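Local coordinates for protein flavin-containing monooxygenase (Allium sativum, PDB 6WPU) that probably uses bound FAD to oxygenate the sulfur of S-allyl-L-cysteine, as a flavin-dependent S-monooxygenase of garlic, at residues 90-96 with 113-119. Numbering follows the deposited sequence.
Sequences RTNLPRE and DRRRFPG. With FAD (flavin-adenine dinucleotide), chain B; SO4 (sulfate ion), chain D.
The FAD-binding loop 90-96 is backed by loop 113-119, with Arg90 and Thr91 meeting Phe117 and Pro118. Asn92 N donates to FAD O4 at 2.8 Å. Next to it, Thr91 N donates a hydrogen bond to Pro118 O. Arg90 turns its guanidinium edge to Phe117 O and grips it side-on: NE reaches it at 2.9 Å and NH2 at 3.1 Å, both within the guanidinium plane. A bend at chi3 (68°) lets that group lie flat on the guanidinium of Arg115, planes 14° apart. Arg115 grips Asp113 side-on, NE to OD1 and NH2 to OD2, while Arg90 pairs with Asp438 and a sulfate, probably from the crystallisation liquor. Replacing Arg90 by an alanine is likely to leave Phe117 O without both guanidinium donors and take away one salt-bridge partner of Asp438. Arg95 NH1 bridges two carbonyls, Asp113 O at 2.8 Å and Arg115 O at 2.9 Å. Arg116 NE meets Glu96 OE1 at 2.8 Å in a salt bridge whose hydrogen bond is nearly straight (173°), with Pro94 CB over the guanidinium face. Pro94 also packs off-centre on the Phe117 ring. Carboxylates of Asp113, Glu96 and Asp438 probably offset the crowded arginine charge; backbone carbonyls help fix Arg90 and Arg95, tying the flavin loop to its neighbour.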
loop_
_atom_site.group_PDB
_atom_site.type_symbol
_atom_site.label_atom_id
_atom_site.label_comp_id
_atom_site.label_asym_id
_atom_site.label_seq_id
_atom_site.Cartn_x
_atom_site.Cartn_y
_atom_site.Cartn_z
ATOM N N ARG A 90 -13.654 4.694 2.957
ATOM C CA ARG A 90 -14.118 4.244 1.656
ATOM C C ARG A 90 -12.953 4.261 0.668
ATOM O O ARG A 90 -11.941 4.938 0.885
ATOM C CB ARG A 90 -15.254 5.135 1.135
ATOM C CG ARG A 90 -16.503 5.141 1.993
ATOM C CD ARG A 90 -17.432 6.281 1.604
ATOM N NE ARG A 90 -18.009 6.085 0.281
ATOM C CZ ARG A 90 -18.805 6.956 -0.324
ATOM N NH1 ARG A 90 -19.116 8.106 0.279
ATOM N NH2 ARG A 90 -19.280 6.684 -1.542
ATOM N N THR A 91 -13.093 3.495 -0.421
ATOM C CA THR A 91 -12.022 3.435 -1.411
ATOM C C THR A 91 -11.800 4.819 -2.013
ATOM O O THR A 91 -12.732 5.620 -2.137
ATOM C CB THR A 91 -12.335 2.407 -2.523
ATOM O OG1 THR A 91 -13.419 2.857 -3.360
ATOM C CG2 THR A 91 -12.695 1.057 -1.928
ATOM N N ASN A 92 -10.547 5.124 -2.354
ATOM C CA ASN A 92 -10.252 6.366 -3.067
ATOM C C ASN A 92 -10.162 6.148 -4.568
ATOM O O ASN A 92 -9.761 7.055 -5.298
ATOM C CB ASN A 92 -8.965 7.018 -2.542
ATOM C CG ASN A 92 -7.757 6.117 -2.648
ATOM O OD1 ASN A 92 -7.716 5.187 -3.451
ATOM N ND2 ASN A 92 -6.764 6.375 -1.818
ATOM N N LEU A 93 -10.513 4.951 -5.036
ATOM C CA LEU A 93 -10.610 4.597 -6.441
ATOM C C LEU A 93 -11.980 3.978 -6.680
ATOM O O LEU A 93 -12.511 3.299 -5.790
ATOM C CB LEU A 93 -9.512 3.598 -6.835
ATOM C CG LEU A 93 -8.058 4.055 -6.714
ATOM C CD1 LEU A 93 -7.142 2.857 -6.908
ATOM C CD2 LEU A 93 -7.771 5.138 -7.756
ATOM N N PRO A 94 -12.594 4.224 -7.834
ATOM C CA PRO A 94 -13.862 3.555 -8.143
ATOM C C PRO A 94 -13.635 2.060 -8.256
ATOM O O PRO A 94 -12.556 1.602 -8.640
ATOM C CB PRO A 94 -14.277 4.168 -9.482
ATOM C CG PRO A 94 -12.991 4.584 -10.107
ATOM C CD PRO A 94 -12.053 4.956 -8.993
ATOM N N ARG A 95 -14.654 1.291 -7.867
ATOM C CA ARG A 95 -14.435 -0.139 -7.691
ATOM C C ARG A 95 -14.096 -0.829 -9.013
ATOM O O ARG A 95 -13.380 -1.837 -9.004
ATOM C CB ARG A 95 -15.655 -0.779 -7.018
ATOM C CG ARG A 95 -16.947 -0.711 -7.832
ATOM C CD ARG A 95 -18.164 -1.058 -6.968
ATOM N NE ARG A 95 -18.155 -2.445 -6.494
ATOM C CZ ARG A 95 -18.791 -2.877 -5.405
ATOM N NH1 ARG A 95 -19.472 -2.026 -4.640
ATOM N NH2 ARG A 95 -18.737 -4.164 -5.064
ATOM N N GLU A 96 -14.569 -0.300 -10.154
ATOM C CA GLU A 96 -14.231 -0.911 -11.440
ATOM C C GLU A 96 -12.727 -0.887 -11.681
ATOM O O GLU A 96 -12.163 -1.836 -12.238
ATOM C CB GLU A 96 -14.954 -0.211 -12.598
ATOM C CG GLU A 96 -16.485 -0.244 -12.551
ATOM C CD GLU A 96 -17.070 0.921 -11.746
ATOM O OE1 GLU A 96 -16.303 1.828 -11.349
ATOM O OE2 GLU A 96 -18.299 0.924 -11.513
ATOM N N ASP A 113 -22.187 -3.552 0.102
ATOM C CA ASP A 113 -22.045 -2.124 -0.167
ATOM C C ASP A 113 -21.989 -1.962 -1.682
ATOM O O ASP A 113 -20.952 -2.199 -2.306
ATOM C CB ASP A 113 -20.801 -1.579 0.529
ATOM C CG ASP A 113 -20.681 -0.062 0.441
ATOM O OD1 ASP A 113 -21.297 0.546 -0.461
ATOM O OD2 ASP A 113 -19.946 0.524 1.270
ATOM N N ARG A 114 -23.112 -1.575 -2.279
ATOM C CA ARG A 114 -23.231 -1.481 -3.730
ATOM C C ARG A 114 -22.687 -0.175 -4.300
ATOM O O ARG A 114 -22.841 0.064 -5.504
ATOM C CB ARG A 114 -24.693 -1.639 -4.148
ATOM C CG ARG A 114 -25.284 -3.005 -3.863
ATOM C CD ARG A 114 -26.615 -3.177 -4.582
ATOM N NE ARG A 114 -26.610 -4.370 -5.425
ATOM C CZ ARG A 114 -26.277 -4.381 -6.714
ATOM N NH1 ARG A 114 -25.925 -3.258 -7.323
ATOM N NH2 ARG A 114 -26.299 -5.517 -7.394
ATOM N N ARG A 115 -22.064 0.669 -3.481
ATOM C CA ARG A 115 -21.605 1.965 -3.958
ATOM C C ARG A 115 -20.391 1.816 -4.862
ATOM O O ARG A 115 -19.579 0.901 -4.704
ATOM C CB ARG A 115 -21.255 2.879 -2.787
ATOM C CG ARG A 115 -22.456 3.386 -2.033
ATOM C CD ARG A 115 -22.029 4.256 -0.870
ATOM N NE ARG A 115 -21.294 3.465 0.109
ATOM C CZ ARG A 115 -20.798 3.954 1.237
ATOM N NH1 ARG A 115 -20.950 5.246 1.518
ATOM N NH2 ARG A 115 -20.144 3.157 2.073
ATOM N N ARG A 116 -20.273 2.750 -5.810
ATOM C CA ARG A 116 -19.115 2.773 -6.693
ATOM C C ARG A 116 -17.823 2.929 -5.909
ATOM O O ARG A 116 -16.800 2.328 -6.263
ATOM C CB ARG A 116 -19.254 3.897 -7.718
ATOM C CG ARG A 116 -18.098 3.942 -8.686
ATOM C CD ARG A 116 -18.532 4.429 -10.022
ATOM N NE ARG A 116 -17.433 4.353 -10.972
ATOM C CZ ARG A 116 -17.010 5.375 -11.708
ATOM N NH1 ARG A 116 -17.612 6.562 -11.603
ATOM N NH2 ARG A 116 -15.993 5.202 -12.553
ATOM N N PHE A 117 -17.845 3.740 -4.846
ATOM C CA PHE A 117 -16.714 3.871 -3.926
ATOM C C PHE A 117 -17.150 3.291 -2.591
ATOM O O PHE A 117 -17.643 4.023 -1.722
ATOM C CB PHE A 117 -16.268 5.325 -3.756
ATOM C CG PHE A 117 -15.663 5.945 -4.986
ATOM C CD1 PHE A 117 -16.470 6.387 -6.019
ATOM C CD2 PHE A 117 -14.292 6.138 -5.077
ATOM C CE1 PHE A 117 -15.920 6.992 -7.137
ATOM C CE2 PHE A 117 -13.732 6.735 -6.192
ATOM C CZ PHE A 117 -14.542 7.165 -7.222
ATOM N N PRO A 118 -17.021 1.987 -2.385
ATOM C CA PRO A 118 -17.587 1.365 -1.185
ATOM C C PRO A 118 -16.655 1.491 0.013
ATOM O O PRO A 118 -15.509 1.934 -0.082
ATOM C CB PRO A 118 -17.751 -0.095 -1.612
ATOM C CG PRO A 118 -16.581 -0.305 -2.551
ATOM C CD PRO A 118 -16.518 0.978 -3.342
ATOM N N GLY A 119 -17.168 1.057 1.154
ATOM C CA GLY A 119 -16.366 1.000 2.355
ATOM C C GLY A 119 -15.434 -0.195 2.365
ATOM O O GLY A 119 -15.585 -1.143 1.590
HETATM P PA FAD B . -1.085 -5.835 3.045
HETATM O O1A FAD B . -2.579 -5.561 2.867
HETATM O O2A FAD B . -0.322 -5.140 4.057
HETATM O O5B FAD B . -0.802 -7.277 3.410
HETATM C C5B FAD B . 0.428 -7.842 3.848
HETATM C C4B FAD B . 0.181 -9.155 4.624
HETATM O O4B FAD B . 1.353 -9.830 4.989
HETATM C C3B FAD B . -0.621 -8.949 5.881
HETATM O O3B FAD B . -1.710 -9.811 5.923
HETATM C C2B FAD B . 0.324 -9.266 6.986
HETATM O O2B FAD B . -0.294 -9.797 8.103
HETATM C C1B FAD B . 1.221 -10.266 6.315
HETATM N N9A FAD B . 2.546 -10.344 6.887
HETATM C C8A FAD B . 3.374 -9.263 7.164
HETATM N N7A FAD B . 4.526 -9.699 7.691
HETATM C C5A FAD B . 4.490 -11.091 7.804
HETATM C C6A FAD B . 5.373 -12.059 8.278
HETATM N N6A FAD B . 6.670 -11.700 8.802
HETATM N N1A FAD B . 5.029 -13.358 8.224
HETATM C C2A FAD B . 3.822 -13.755 7.747
HETATM N N3A FAD B . 2.927 -12.853 7.279
HETATM C C4A FAD B . 3.229 -11.526 7.295
HETATM N N1 FAD B . -5.769 0.392 -2.650
HETATM C C2 FAD B . -6.945 0.368 -3.480
HETATM O O2 FAD B . -6.987 -0.421 -4.577
HETATM N N3 FAD B . -7.996 1.221 -3.233
HETATM C C4 FAD B . -7.973 2.054 -2.133
HETATM O O4 FAD B . -9.000 2.894 -1.854
HETATM C C4X FAD B . -6.900 1.943 -1.126
HETATM N N5 FAD B . -7.007 2.608 0.089
HETATM C C5X FAD B . -6.001 2.453 1.038
HETATM C C6 FAD B . -6.102 3.135 2.260
HETATM C C7 FAD B . -5.103 2.967 3.212
HETATM C C7M FAD B . -5.216 3.712 4.515
HETATM C C8 FAD B . -4.012 2.139 2.959
HETATM C C8M FAD B . -2.917 1.949 3.960
HETATM C C9 FAD B . -3.906 1.461 1.739
HETATM C C9A FAD B . -4.898 1.617 0.781
HETATM N N10 FAD B . -4.799 0.906 -0.464
HETATM C C10 FAD B . -5.805 1.057 -1.428
HETATM C "C1'" FAD B . -3.623 0.069 -0.750
HETATM C "C2'" FAD B . -3.522 -1.311 -0.134
HETATM O "O2'" FAD B . -2.316 -1.414 0.503
HETATM C "C3'" FAD B . -3.526 -2.273 -1.301
HETATM O "O3'" FAD B . -4.831 -2.220 -1.732
HETATM C "C4'" FAD B . -3.179 -3.720 -0.968
HETATM O "O4'" FAD B . -3.940 -4.088 0.123
HETATM C "C5'" FAD B . -1.697 -4.033 -0.733
HETATM O "O5'" FAD B . -1.748 -5.281 -0.105
HETATM P P FAD B . -0.562 -6.212 0.382
HETATM O O1P FAD B . -0.932 -7.738 0.261
HETATM O O2P FAD B . 0.709 -5.676 -0.391
HETATM O O3P FAD B . -0.204 -5.572 1.856
HETATM S S SO4 D . -17.068 10.843 1.922
HETATM O O1 SO4 D . -17.499 11.868 2.877
HETATM O O2 SO4 D . -17.447 11.270 0.577
HETATM O O3 SO4 D . -15.617 10.702 1.965
HETATM O O4 SO4 D . -17.670 9.552 2.275
#